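Local coordinates for synaptic vesicle membrane protein VAT-1 homolog-like (PDB 4A27), which probably acts as an oxidoreductase of the quinone oxidoreductase branch of the zinc-containing alcohol dehydrogenase family, although its substrate is not established, at residues Ala120-Met125 against Lys337-Val342. Sequence-based numbering, arbitrary orientation.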
loop_
_atom_site.group_PDB
_atom_site.type_symbol
_atom_site.label_atom_id
_atom_site.label_comp_id
_atom_site.label_asym_id
_atom_site.label_seq_id
_atom_site.Cartn_x
_atom_site.Cartn_y
_atom_site.Cartn_z
ATOM N N ALA A 120 5.205 29.473 3.960
ATOM C CA ALA A 120 5.008 28.923 2.643
ATOM C C ALA A 120 6.214 28.101 2.173
ATOM O O ALA A 120 6.030 27.072 1.533
ATOM C CB ALA A 120 4.674 30.059 1.577
ATOM N N ALA A 121 7.422 28.547 2.511
ATOM C CA ALA A 121 8.650 27.821 2.151
ATOM C C ALA A 121 8.808 26.617 3.025
ATOM O O ALA A 121 9.692 25.814 2.806
ATOM C CB ALA A 121 9.901 28.719 2.329
ATOM N N ALA A 122 8.052 26.594 4.123
ATOM C CA ALA A 122 8.032 25.457 5.021
ATOM C C ALA A 122 7.006 24.418 4.657
ATOM O O ALA A 122 6.915 23.392 5.335
ATOM C CB ALA A 122 7.742 25.948 6.416
ATOM N N PHE A 123 6.141 24.745 3.700
ATOM C CA PHE A 123 4.897 24.002 3.448
ATOM C C PHE A 123 5.058 22.769 2.475
ATOM O O PHE A 123 4.860 21.634 2.897
ATOM C CB PHE A 123 3.863 24.980 2.913
ATOM C CG PHE A 123 2.472 24.489 2.953
ATOM C CD1 PHE A 123 1.762 24.501 4.144
ATOM C CD2 PHE A 123 1.851 24.000 1.812
ATOM C CE1 PHE A 123 0.444 24.047 4.194
ATOM C CE2 PHE A 123 0.521 23.546 1.860
ATOM C CZ PHE A 123 -0.174 23.581 3.058
ATOM N N PRO A 124 5.472 22.991 1.205
ATOM C CA PRO A 124 5.396 21.947 0.162
ATOM C C PRO A 124 6.145 20.644 0.393
ATOM O O PRO A 124 5.542 19.588 0.324
ATOM C CB PRO A 124 5.969 22.627 -1.105
ATOM C CG PRO A 124 6.379 23.962 -0.714
ATOM C CD PRO A 124 6.309 24.122 0.758
ATOM N N MET A 125 7.444 20.681 0.649
ATOM C CA MET A 125 8.170 19.425 0.820
ATOM C C MET A 125 7.565 18.590 1.938
ATOM O O MET A 125 7.197 17.427 1.712
ATOM C CB MET A 125 9.657 19.659 1.071
ATOM C CG MET A 125 10.447 20.088 -0.176
ATOM S SD MET A 125 10.741 18.729 -1.341
ATOM C CE MET A 125 12.218 18.048 -0.551
ATOM N N LYS A 337 10.712 23.148 10.774
ATOM C CA LYS A 337 11.480 23.443 9.565
ATOM C C LYS A 337 12.483 24.565 9.742
ATOM O O LYS A 337 12.207 25.516 10.437
ATOM C CB LYS A 337 10.487 23.921 8.495
ATOM C CG LYS A 337 11.077 24.063 7.118
ATOM C CD LYS A 337 10.862 22.839 6.289
ATOM C CE LYS A 337 11.592 22.898 4.944
ATOM N NZ LYS A 337 11.301 21.747 4.063
ATOM N N LEU A 338 13.632 24.467 9.101
ATOM C CA LEU A 338 14.573 25.579 9.090
ATOM C C LEU A 338 14.362 26.304 7.780
ATOM O O LEU A 338 14.246 25.677 6.744
ATOM C CB LEU A 338 16.032 25.088 9.188
ATOM C CG LEU A 338 16.397 24.452 10.529
ATOM C CD1 LEU A 338 15.654 23.116 10.704
ATOM C CD2 LEU A 338 17.903 24.310 10.616
ATOM N N ILE A 339 14.342 27.625 7.827
ATOM C CA ILE A 339 14.073 28.433 6.680
ATOM C C ILE A 339 15.156 29.452 6.453
ATOM O O ILE A 339 15.601 30.101 7.380
ATOM C CB ILE A 339 12.789 29.264 6.903
ATOM C CG1 ILE A 339 11.591 28.335 6.903
ATOM C CG2 ILE A 339 12.673 30.333 5.818
ATOM C CD1 ILE A 339 11.534 27.457 5.646
ATOM N N LEU A 340 15.584 29.576 5.192
ATOM C CA LEU A 340 16.505 30.634 4.802
ATOM C C LEU A 340 15.634 31.836 4.453
ATOM O O LEU A 340 14.811 31.756 3.537
ATOM C CB LEU A 340 17.276 30.243 3.566
ATOM C CG LEU A 340 18.228 29.057 3.682
ATOM C CD1 LEU A 340 19.193 29.070 2.485
ATOM C CD2 LEU A 340 18.973 29.109 5.023
ATOM N N ASP A 341 15.797 32.910 5.188
ATOM C CA ASP A 341 14.991 34.114 5.002
ATOM C C ASP A 341 15.875 35.174 4.297
ATOM O O ASP A 341 16.796 35.723 4.899
ATOM C CB ASP A 341 14.530 34.582 6.381
ATOM C CG ASP A 341 13.654 35.780 6.329
ATOM O OD1 ASP A 341 13.822 36.590 5.393
ATOM O OD2 ASP A 341 12.840 35.929 7.262
ATOM N N VAL A 342 15.605 35.425 3.019
ATOM C CA VAL A 342 16.480 36.279 2.184
ATOM C C VAL A 342 16.663 37.725 2.762
ATOM O O VAL A 342 17.743 38.274 2.673
ATOM C CB VAL A 342 15.975 36.343 0.722
ATOM C CG1 VAL A 342 16.799 37.321 -0.089
ATOM C CG2 VAL A 342 15.945 34.946 0.123
HETATM O O HOH W 1 8.488 21.642 3.637
#
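K337 lays its aliphatic chain alongside A122 before delivering its ammonium group to a polar site, a worked example of a buried lysine serving apolar packing and charge pairing together. Its CG stands anti to the backbone N (chi1 -171°) and lies 3.9 Å from A122 CB. A bend at chi2 (95°) then turns the otherwise extended chain along A122. At the tip, NZ comes to 4.0 Å from M125 CB. One water links the segments, accepting from K337 NZ at 2.8 Å and donating weakly to A122 O. The same NZ forms a salt bridge with E67 and a hydrogen bond with N43, while the other carboxylate oxygen of E67 receives the backbone N-H of M125.

Two residues on, I339 points the same way from strand 337-341. Its CG1 branch carries CD1 to 3.9 Å from A121 CB and 3.8 Å from A121 O, with A39 of strand 32-42 touching both side chains. With only methyl groups on A121 and A122, the turn joining helices 117-121 and 124-137 can lie close to the strand, the CA atoms of A122 and K337 being 6.0 Å apart. Were K337 an alanine, E67 would probably lose its cationic mate, N43 and the water their donor, and a gap would open beside A122. With no direct hydrogen bond between the segments, van der Waals packing, one water and the shared E67 hold the C-terminal strand of the GroES-like catalytic domain against this turn.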